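PDB 4ISD: glutathione S-transferase, which binds glutathione and probably catalyses its conjugation, through the thiol, to electrophilic substrates, as related enzymes do. Local coordinates for residues 18-23 against 110-115; 77-82 against 103-108; 145-150 against 178-183. All coordinates share one frame; numbering follows the deposited sequence.

Overall arrangement
From the N terminus the chain enters the thioredoxin-like domain, where segment 18-23 opens helix 19-31. Interaction 1 closes a long loop when 110-115, at the end of helix 98-113, returns to it and meets it beside glutathione. Within that loop sits the shorter one of interaction 2, from helix 74-84 to the middle of helix 98-113. Both therefore join the N-terminal domain to the helical domain, and both border the second subunit. Interaction 3 follows in series, inside the helical domain, tying helix 139-154 to the turn after helix 168-177. Trp110 and Phe115 of interaction 1 pack on Ala150 and Leu147 of interaction 3, whereas interaction 2 stays clear of it.

Interaction 1 (18-23 against 110-115); sequences SAFAMS and WIRSDF. With GSH (glutathione), chain F.
Phe20 and Arg112 carry most of this contact, their side chains running antiparallel alongside one another. Phe20 CE1 meets the methylene Arg112 CG at 3.6 Å, while farther along Phe20 CD1 lies over one face of the guanidinium, 4.0 Å above its plane and toward the rim. The ring and guanidinium planes are inclined at 45°. Ile111 CG2 lies near the ring plane, at the edge, a loose 4.5 Å from Phe20 CE1. The first torsion places Arg112 CG opposite its own carbonyl carbon (chi1 -73°), and the chain then runs extended to NE, bringing the head to glutathione. There Arg112 NE donates to glutathione O11 at 3.2 Å, with a bent angle of 139°. Ser23 OG lies at the guanidinium edge, 3.6 Å from Arg112 NH2, but bonds to Asp172, which also makes a salt bridge with Arg112 NH1; Ser74 OG takes the NH2 group. Phe20 also touches the ligand, with Phe20 CD2 at 3.7 Å from glutathione CB1, and Ser18 N-caps the helix, accepting from Phe20 N and Ala21 N. Ser113 of the second subunit contributes a weak hydrogen bond to this glutathione. Here the first helix of the thioredoxin-like domain and a helix of the all-helical domain together border the γ-glutamyl end of the glutathione site of a GST.

Interaction 2 (77-82 against 103-108); sequences IAEYLD and LARQLQ
Glu79 reaches from helix 74-84 to Arg105 on helix 98-113, and this salt-bridged pair is the one set of residues within 4.5 Å across the segments. The principal bond runs from Arg105 NE to Glu79 OE2, at 3.1 Å and an angle of 153°. It lies in the guanidinium plane, and it arrives on the syn side of the oxygen, 19° out of the carboxylate plane. Glu79 OE1 takes two further bonds, both weak: one from Arg105 NH2 at 3.3 Å and one from Arg105 NE at 3.4 Å. The carboxylate is therefore set against the NE and NH2 edge of the arginine with both oxygens engaged, the two planes only modestly inclined. The side chains meet at about a right angle: Arg105 comes extended from CG to NE, whereas Glu79 bends at its second torsion (chi2 -85°), which swings the carboxylate across the arginine's path. Arg105 NH1 turns to a different acid and forms a salt bridge with Glu83 of the second subunit. Arg105 NH2 also has a long, weak ion pair with Glu79 of that subunit, and the reciprocal pair exists, with the two Arg105 side chains packing on each other. Both residues are buried, so the acids probably offset much of the cost of bringing two arginines together, and the charge network spans the domain boundary and the dimer interface at once.

Interaction 3 (145-150 against 178-183); sequences EKLLSA and NRLVAC
The helical segment 145-150 and the 3-10 turn 178-182 come nearest at Leu148 and Leu180, whose CA atoms are 7.3 Å apart. Leu180 points toward the helix and splits its two methyls between consecutive residues there. Leu180 CD2 rests on Leu147 CD2 at 3.6 Å and on Leu147 CG at 3.8 Å, the two side chains meeting at a slant. The other branch, Leu180 CD1, meets Leu148 CD1 at 3.9 Å, with the side chains at about a right angle. Both leucines on the helix have CG opposite the backbone N (chi1 near -174°), which brings Leu147 CD2 and Leu148 CD1 to the two methyls of Leu180. At the margin, Arg179 CB just reaches Leu147 CD2, at 4.5 Å, while the guanidinium end turns from the helix. Behind, Leu147 continues onto Phe115, Phe173 and Leu177, and Leu148 onto Pro188, so the trio belongs to a larger apolar cluster in the helical domain. A covalent tie lies close by: Cys183, next after the 3-10 turn, forms a disulfide with Cys144, directly before the helical segment. The contact itself is wholly hydrophobic, so methyl fit and exclusion of water hold the leucines together, while the disulfide fixes the same two pieces of chain to each other.

Interaction 1 (18-23 against 110-115)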
loop_
_atom_site.group_PDB
_atom_site.type_symbol
_atom_site.label_atom_id
_atom_site.label_comp_id
_atom_site.label_asym_id
_atom_site.label_seq_id
_atom_site.Cartn_x
_atom_site.Cartn_y
_atom_site.Cartn_z
ATOM N N SER A 18 10.928 12.280 6.450
ATOM C CA SER A 18 9.972 11.254 6.013
ATOM C C SER A 18 9.939 9.952 6.836
ATOM O O SER A 18 10.959 9.294 7.025
ATOM C CB SER A 18 10.194 10.900 4.544
ATOM O OG SER A 18 9.345 9.828 4.149
ATOM N N ALA A 19 8.751 9.582 7.307
ATOM C CA ALA A 19 8.563 8.318 8.000
ATOM C C ALA A 19 8.735 7.153 7.038
ATOM O O ALA A 19 8.972 6.012 7.448
ATOM C CB ALA A 19 7.189 8.270 8.597
ATOM N N PHE A 20 8.598 7.439 5.750
ATOM C CA PHE A 20 8.583 6.386 4.754
ATOM C C PHE A 20 9.963 6.159 4.180
ATOM O O PHE A 20 10.317 5.034 3.829
ATOM C CB PHE A 20 7.554 6.703 3.668
ATOM C CG PHE A 20 6.170 6.904 4.211
ATOM C CD1 PHE A 20 5.550 5.889 4.939
ATOM C CD2 PHE A 20 5.500 8.111 4.028
ATOM C CE1 PHE A 20 4.272 6.065 5.463
ATOM C CE2 PHE A 20 4.225 8.305 4.546
ATOM C CZ PHE A 20 3.603 7.279 5.261
ATOM N N ALA A 21 10.738 7.233 4.096
ATOM C CA ALA A 21 12.137 7.131 3.735
ATOM C C ALA A 21 12.809 6.246 4.776
ATOM O O ALA A 21 13.527 5.291 4.448
ATOM C CB ALA A 21 12.773 8.505 3.717
ATOM N N MET A 22 12.539 6.555 6.039
ATOM C CA MET A 22 13.139 5.832 7.150
ATOM C C MET A 22 12.809 4.345 7.085
ATOM O O MET A 22 13.652 3.482 7.374
ATOM C CB MET A 22 12.652 6.421 8.460
ATOM C CG MET A 22 13.150 5.694 9.675
ATOM S SD MET A 22 12.674 6.582 11.157
ATOM C CE MET A 22 12.440 5.173 12.219
ATOM N N SER A 23 11.585 4.052 6.674
ATOM C CA SER A 23 11.129 2.676 6.548
ATOM C C SER A 23 11.970 1.861 5.567
ATOM O O SER A 23 12.359 0.728 5.867
ATOM C CB SER A 23 9.672 2.655 6.108
ATOM O OG SER A 23 9.182 1.328 6.152
ATOM N N TRP A 110 -2.585 0.379 5.738
ATOM C CA TRP A 110 -3.496 1.171 6.537
ATOM C C TRP A 110 -2.793 2.456 6.919
ATOM O O TRP A 110 -3.309 3.555 6.686
ATOM C CB TRP A 110 -3.919 0.414 7.788
ATOM C CG TRP A 110 -5.026 1.092 8.535
ATOM C CD1 TRP A 110 -5.973 1.944 8.023
ATOM C CD2 TRP A 110 -5.288 0.997 9.939
ATOM N NE1 TRP A 110 -6.815 2.372 9.027
ATOM C CE2 TRP A 110 -6.415 1.800 10.208
ATOM C CE3 TRP A 110 -4.695 0.292 10.982
ATOM C CZ2 TRP A 110 -6.947 1.921 11.493
ATOM C CZ3 TRP A 110 -5.226 0.415 12.246
ATOM C CH2 TRP A 110 -6.341 1.225 12.495
ATOM N N ILE A 111 -1.598 2.300 7.485
ATOM C CA ILE A 111 -0.782 3.433 7.900
ATOM C C ILE A 111 -0.613 4.427 6.754
ATOM O O ILE A 111 -0.828 5.629 6.913
ATOM C CB ILE A 111 0.585 2.947 8.401
ATOM C CG1 ILE A 111 0.418 2.304 9.779
ATOM C CG2 ILE A 111 1.581 4.091 8.441
ATOM C CD1 ILE A 111 1.617 1.537 10.238
ATOM N N ARG A 112 -0.284 3.909 5.581
ATOM C CA ARG A 112 0.004 4.751 4.442
ATOM C C ARG A 112 -1.229 5.389 3.790
ATOM O O ARG A 112 -1.074 6.265 2.930
ATOM C CB ARG A 112 0.752 3.925 3.402
ATOM C CG ARG A 112 2.190 3.616 3.767
ATOM C CD ARG A 112 2.781 2.517 2.908
ATOM N NE ARG A 112 4.192 2.322 3.210
ATOM C CZ ARG A 112 4.657 1.747 4.323
ATOM N NH1 ARG A 112 3.813 1.299 5.262
ATOM N NH2 ARG A 112 5.973 1.626 4.502
ATOM N N SER A 113 -2.442 4.964 4.166
ATOM C CA SER A 113 -3.649 5.440 3.464
ATOM C C SER A 113 -4.780 5.959 4.365
ATOM O O SER A 113 -5.873 6.262 3.883
ATOM C CB SER A 113 -4.212 4.337 2.569
ATOM O OG SER A 113 -4.677 3.251 3.356
ATOM N N ASP A 114 -4.535 6.017 5.667
ATOM C CA ASP A 114 -5.512 6.561 6.596
ATOM C C ASP A 114 -4.794 7.592 7.455
ATOM O O ASP A 114 -3.615 7.888 7.215
ATOM C CB ASP A 114 -6.078 5.446 7.479
ATOM C CG ASP A 114 -7.569 5.593 7.738
ATOM O OD1 ASP A 114 -8.145 6.654 7.413
ATOM O OD2 ASP A 114 -8.166 4.635 8.275
ATOM N N PHE A 115 -5.503 8.138 8.441
ATOM C CA PHE A 115 -4.897 8.993 9.471
ATOM C C PHE A 115 -4.486 10.363 8.939
ATOM O O PHE A 115 -3.696 11.071 9.564
ATOM C CB PHE A 115 -3.693 8.303 10.131
ATOM C CG PHE A 115 -3.992 6.929 10.652
ATOM C CD1 PHE A 115 -4.873 6.748 11.713
ATOM C CD2 PHE A 115 -3.387 5.815 10.092
ATOM C CE1 PHE A 115 -5.145 5.473 12.210
ATOM C CE2 PHE A 115 -3.654 4.528 10.581
ATOM C CZ PHE A 115 -4.533 4.360 11.641
HETATM N N1 GSH F . 3.002 5.605 0.265
HETATM C CA1 GSH F . 4.242 6.307 0.015
HETATM C C1 GSH F . 5.454 5.511 0.415
HETATM O O11 GSH F . 5.408 4.644 1.335
HETATM O O12 GSH F . 6.533 5.712 -0.206
HETATM C CB1 GSH F . 4.254 7.695 0.603
HETATM C CG1 GSH F . 5.521 8.422 0.125
HETATM C CD1 GSH F . 5.451 9.903 0.545
HETATM O OE1 GSH F . 4.405 10.368 0.981
HETATM N N2 GSH F . 6.640 10.750 0.433
HETATM C CA2 GSH F . 6.630 12.144 0.818
HETATM C C2 GSH F . 6.878 13.014 -0.375
HETATM O O2 GSH F . 7.610 12.652 -1.277
HETATM C CB2 GSH F . 7.715 12.429 1.816
HETATM S SG2 GSH F . 6.983 13.159 3.260
HETATM N N3 GSH F . 6.259 14.314 -0.475
HETATM C CA3 GSH F . 6.535 15.104 -1.657
HETATM C C3 GSH F . 5.267 15.162 -2.461
HETATM O O31 GSH F . 4.380 14.276 -2.297
HETATM O O32 GSH F . 5.089 16.103 -3.288
#

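Interaction 2 (77-82 against 103-108)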
loop_
_atom_site.group_PDB
_atom_site.type_symbol
_atom_site.label_atom_id
_atom_site.label_comp_id
_atom_site.label_asym_id
_atom_site.label_seq_id
_atom_site.Cartn_x
_atom_site.Cartn_y
_atom_site.Cartn_z
ATOM N N ILE A 77 8.972 -1.355 -1.991
ATOM C CA ILE A 77 10.394 -1.561 -1.774
ATOM C C ILE A 77 10.655 -2.704 -0.779
ATOM O O ILE A 77 11.480 -3.588 -1.049
ATOM C CB ILE A 77 11.081 -0.268 -1.289
ATOM C CG1 ILE A 77 11.000 0.804 -2.382
ATOM C CG2 ILE A 77 12.534 -0.551 -0.885
ATOM C CD1 ILE A 77 11.559 2.167 -1.978
ATOM N N ALA A 78 9.958 -2.690 0.359
ATOM C CA ALA A 78 10.118 -3.752 1.356
ATOM C C ALA A 78 9.800 -5.136 0.783
ATOM O O ALA A 78 10.534 -6.099 1.036
ATOM C CB ALA A 78 9.262 -3.477 2.576
ATOM N N GLU A 79 8.722 -5.224 0.004
ATOM C CA GLU A 79 8.275 -6.485 -0.595
ATOM C C GLU A 79 9.298 -7.000 -1.590
ATOM O O GLU A 79 9.518 -8.211 -1.731
ATOM C CB GLU A 79 6.956 -6.264 -1.338
ATOM C CG GLU A 79 5.811 -5.812 -0.460
ATOM C CD GLU A 79 5.103 -6.971 0.196
ATOM O OE1 GLU A 79 5.429 -8.142 -0.127
ATOM O OE2 GLU A 79 4.222 -6.709 1.037
ATOM N N TYR A 80 9.913 -6.057 -2.293
ATOM C CA TYR A 80 10.841 -6.378 -3.365
ATOM C C TYR A 80 12.206 -6.790 -2.830
ATOM O O TYR A 80 12.810 -7.753 -3.325
ATOM C CB TYR A 80 10.970 -5.178 -4.306
ATOM C CG TYR A 80 12.097 -5.294 -5.298
ATOM C CD1 TYR A 80 11.972 -6.095 -6.428
ATOM C CD2 TYR A 80 13.292 -4.595 -5.108
ATOM C CE1 TYR A 80 13.007 -6.201 -7.345
ATOM C CE2 TYR A 80 14.323 -4.688 -6.021
ATOM C CZ TYR A 80 14.178 -5.497 -7.130
ATOM O OH TYR A 80 15.209 -5.601 -8.031
ATOM N N LEU A 81 12.705 -6.061 -1.831
ATOM C CA LEU A 81 13.978 -6.436 -1.214
ATOM C C LEU A 81 13.848 -7.793 -0.516
ATOM O O LEU A 81 14.778 -8.587 -0.517
ATOM C CB LEU A 81 14.486 -5.356 -0.261
ATOM C CG LEU A 81 14.932 -4.038 -0.905
ATOM C CD1 LEU A 81 15.233 -2.989 0.171
ATOM C CD2 LEU A 81 16.143 -4.249 -1.797
ATOM N N ASP A 82 12.667 -8.066 0.029
ATOM C CA ASP A 82 12.387 -9.357 0.645
ATOM C C ASP A 82 12.368 -10.513 -0.352
ATOM O O ASP A 82 12.561 -11.664 0.034
ATOM C CB ASP A 82 11.062 -9.308 1.403
ATOM C CG ASP A 82 11.185 -9.832 2.820
ATOM O OD1 ASP A 82 12.199 -9.518 3.484
ATOM O OD2 ASP A 82 10.271 -10.558 3.267
ATOM N N LEU A 103 -1.310 -9.765 7.578
ATOM C CA LEU A 103 -1.624 -8.758 8.589
ATOM C C LEU A 103 -0.613 -7.602 8.600
ATOM O O LEU A 103 -0.975 -6.435 8.848
ATOM C CB LEU A 103 -1.742 -9.391 9.976
ATOM C CG LEU A 103 -2.915 -10.356 10.097
ATOM C CD1 LEU A 103 -3.058 -10.876 11.499
ATOM C CD2 LEU A 103 -4.200 -9.676 9.635
ATOM N N ALA A 104 0.651 -7.918 8.333
ATOM C CA ALA A 104 1.663 -6.878 8.270
ATOM C C ALA A 104 1.410 -6.023 7.026
ATOM O O ALA A 104 1.462 -4.791 7.079
ATOM C CB ALA A 104 3.058 -7.490 8.249
ATOM N N ARG A 105 1.114 -6.686 5.913
ATOM C CA ARG A 105 0.754 -5.991 4.691
ATOM C C ARG A 105 -0.446 -5.076 4.905
ATOM O O ARG A 105 -0.451 -3.911 4.465
ATOM C CB ARG A 105 0.474 -6.990 3.580
ATOM C CG ARG A 105 1.741 -7.557 2.945
ATOM C CD ARG A 105 1.376 -8.695 2.018
ATOM N NE ARG A 105 2.511 -9.234 1.289
ATOM C CZ ARG A 105 2.582 -10.495 0.878
ATOM N NH1 ARG A 105 1.587 -11.339 1.155
ATOM N NH2 ARG A 105 3.650 -10.913 0.209
ATOM N N GLN A 106 -1.458 -5.597 5.588
ATOM C CA GLN A 106 -2.575 -4.761 6.016
ATOM C C GLN A 106 -2.150 -3.536 6.837
ATOM O O GLN A 106 -2.597 -2.418 6.571
ATOM C CB GLN A 106 -3.573 -5.574 6.818
ATOM C CG GLN A 106 -4.537 -4.714 7.605
ATOM C CD GLN A 106 -5.567 -5.547 8.336
ATOM O OE1 GLN A 106 -6.716 -5.684 7.884
ATOM N NE2 GLN A 106 -5.158 -6.125 9.472
ATOM N N LEU A 107 -1.297 -3.740 7.837
ATOM C CA LEU A 107 -0.903 -2.632 8.709
ATOM C C LEU A 107 -0.151 -1.539 7.921
ATOM O O LEU A 107 -0.486 -0.348 8.032
ATOM C CB LEU A 107 -0.102 -3.141 9.917
ATOM C CG LEU A 107 0.374 -2.189 11.028
ATOM C CD1 LEU A 107 -0.744 -1.273 11.526
ATOM C CD2 LEU A 107 0.976 -2.989 12.197
ATOM N N GLN A 108 0.826 -1.952 7.108
ATOM C CA GLN A 108 1.558 -1.039 6.211
ATOM C C GLN A 108 0.648 -0.184 5.329
ATOM O O GLN A 108 0.832 1.025 5.220
ATOM C CB GLN A 108 2.537 -1.817 5.321
ATOM C CG GLN A 108 3.704 -2.431 6.085
ATOM C CD GLN A 108 4.944 -2.547 5.232
ATOM O OE1 GLN A 108 5.045 -3.444 4.387
ATOM N NE2 GLN A 108 5.899 -1.623 5.432
#

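Interaction 3 (145-150 against 178-183)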
loop_
_atom_site.group_PDB
_atom_site.type_symbol
_atom_site.label_atom_id
_atom_site.label_comp_id
_atom_site.label_asym_id
_atom_site.label_seq_id
_atom_site.Cartn_x
_atom_site.Cartn_y
_atom_site.Cartn_z
ATOM N N GLU A 145 -8.846 8.090 17.598
ATOM C CA GLU A 145 -9.514 6.993 18.279
ATOM C C GLU A 145 -9.136 5.661 17.644
ATOM O O GLU A 145 -8.794 4.690 18.335
ATOM C CB GLU A 145 -11.018 7.216 18.228
ATOM C CG GLU A 145 -11.858 6.097 18.778
ATOM C CD GLU A 145 -13.314 6.513 18.907
ATOM O OE1 GLU A 145 -13.702 7.531 18.288
ATOM O OE2 GLU A 145 -14.070 5.834 19.635
ATOM N N LYS A 146 -9.176 5.627 16.317
ATOM C CA LYS A 146 -8.860 4.413 15.585
ATOM C C LYS A 146 -7.411 4.024 15.837
ATOM O O LYS A 146 -7.101 2.843 16.015
ATOM C CB LYS A 146 -9.128 4.604 14.095
ATOM N N LEU A 147 -6.528 5.017 15.881
ATOM C CA LEU A 147 -5.110 4.757 16.138
ATOM C C LEU A 147 -4.897 4.152 17.527
ATOM O O LEU A 147 -4.226 3.136 17.678
ATOM C CB LEU A 147 -4.276 6.032 16.002
ATOM C CG LEU A 147 -2.784 5.730 16.128
ATOM C CD1 LEU A 147 -2.417 4.644 15.130
ATOM C CD2 LEU A 147 -1.912 6.975 15.941
ATOM N N LEU A 148 -5.490 4.766 18.543
ATOM C CA LEU A 148 -5.283 4.291 19.906
ATOM C C LEU A 148 -5.861 2.899 20.103
ATOM O O LEU A 148 -5.268 2.064 20.777
ATOM C CB LEU A 148 -5.880 5.263 20.912
ATOM C CG LEU A 148 -5.572 4.936 22.364
ATOM C CD1 LEU A 148 -4.085 5.021 22.600
ATOM C CD2 LEU A 148 -6.315 5.894 23.259
ATOM N N SER A 149 -7.015 2.649 19.496
ATOM C CA SER A 149 -7.669 1.353 19.615
ATOM C C SER A 149 -6.857 0.255 18.947
ATOM O O SER A 149 -6.772 -0.856 19.468
ATOM C CB SER A 149 -9.069 1.398 19.011
ATOM O OG SER A 149 -9.698 0.134 19.132
ATOM N N ALA A 150 -6.259 0.565 17.798
ATOM C CA ALA A 150 -5.387 -0.395 17.130
ATOM C C ALA A 150 -4.179 -0.700 18.012
ATOM O O ALA A 150 -3.799 -1.860 18.182
ATOM C CB ALA A 150 -4.935 0.134 15.782
ATOM N N ASN A 178 3.546 7.993 17.048
ATOM C CA ASN A 178 4.031 9.243 17.628
ATOM C C ASN A 178 3.046 10.398 17.456
ATOM O O ASN A 178 3.260 11.491 17.983
ATOM C CB ASN A 178 5.426 9.603 17.097
ATOM C CG ASN A 178 6.543 8.860 17.836
ATOM O OD1 ASN A 178 7.091 7.860 17.344
ATOM N ND2 ASN A 178 6.874 9.343 19.034
ATOM N N ARG A 179 1.959 10.144 16.730
ATOM C CA ARG A 179 0.923 11.149 16.508
ATOM C C ARG A 179 -0.063 11.161 17.661
ATOM O O ARG A 179 -0.928 12.045 17.745
ATOM C CB ARG A 179 0.162 10.873 15.214
ATOM C CG ARG A 179 1.014 10.880 13.968
ATOM C CD ARG A 179 1.496 12.270 13.618
ATOM N NE ARG A 179 2.066 12.282 12.276
ATOM C CZ ARG A 179 2.296 13.383 11.570
ATOM N NH1 ARG A 179 2.814 13.297 10.349
ATOM N NH2 ARG A 179 2.001 14.570 12.084
ATOM N N LEU A 180 0.054 10.168 18.537
ATOM C CA LEU A 180 -0.828 10.076 19.693
ATOM C C LEU A 180 -0.583 11.262 20.622
ATOM O O LEU A 180 -1.479 11.698 21.353
ATOM C CB LEU A 180 -0.619 8.749 20.425
ATOM C CG LEU A 180 -1.183 7.523 19.701
ATOM C CD1 LEU A 180 -0.977 6.274 20.551
ATOM C CD2 LEU A 180 -2.658 7.730 19.401
ATOM N N VAL A 181 0.631 11.798 20.550
ATOM C CA VAL A 181 1.023 12.940 21.358
ATOM C C VAL A 181 0.134 14.162 21.091
ATOM O O VAL A 181 -0.054 15.004 21.981
ATOM C CB VAL A 181 2.527 13.284 21.166
ATOM C CG1 VAL A 181 2.747 13.987 19.848
ATOM C CG2 VAL A 181 3.021 14.149 22.293
ATOM N N ALA A 182 -0.434 14.249 19.889
ATOM C CA ALA A 182 -1.271 15.399 19.523
ATOM C C ALA A 182 -2.761 15.185 19.818
ATOM O O ALA A 182 -3.586 16.089 19.620
ATOM C CB ALA A 182 -1.069 15.761 18.065
ATOM N N CYS A 183 -3.098 13.987 20.290
ATOM C CA CYS A 183 -4.482 13.639 20.588
ATOM C C CYS A 183 -4.847 14.043 22.011
ATOM O O CYS A 183 -4.105 14.768 22.672
ATOM C CB CYS A 183 -4.726 12.139 20.375
ATOM S SG CYS A 183 -4.403 11.528 18.676
#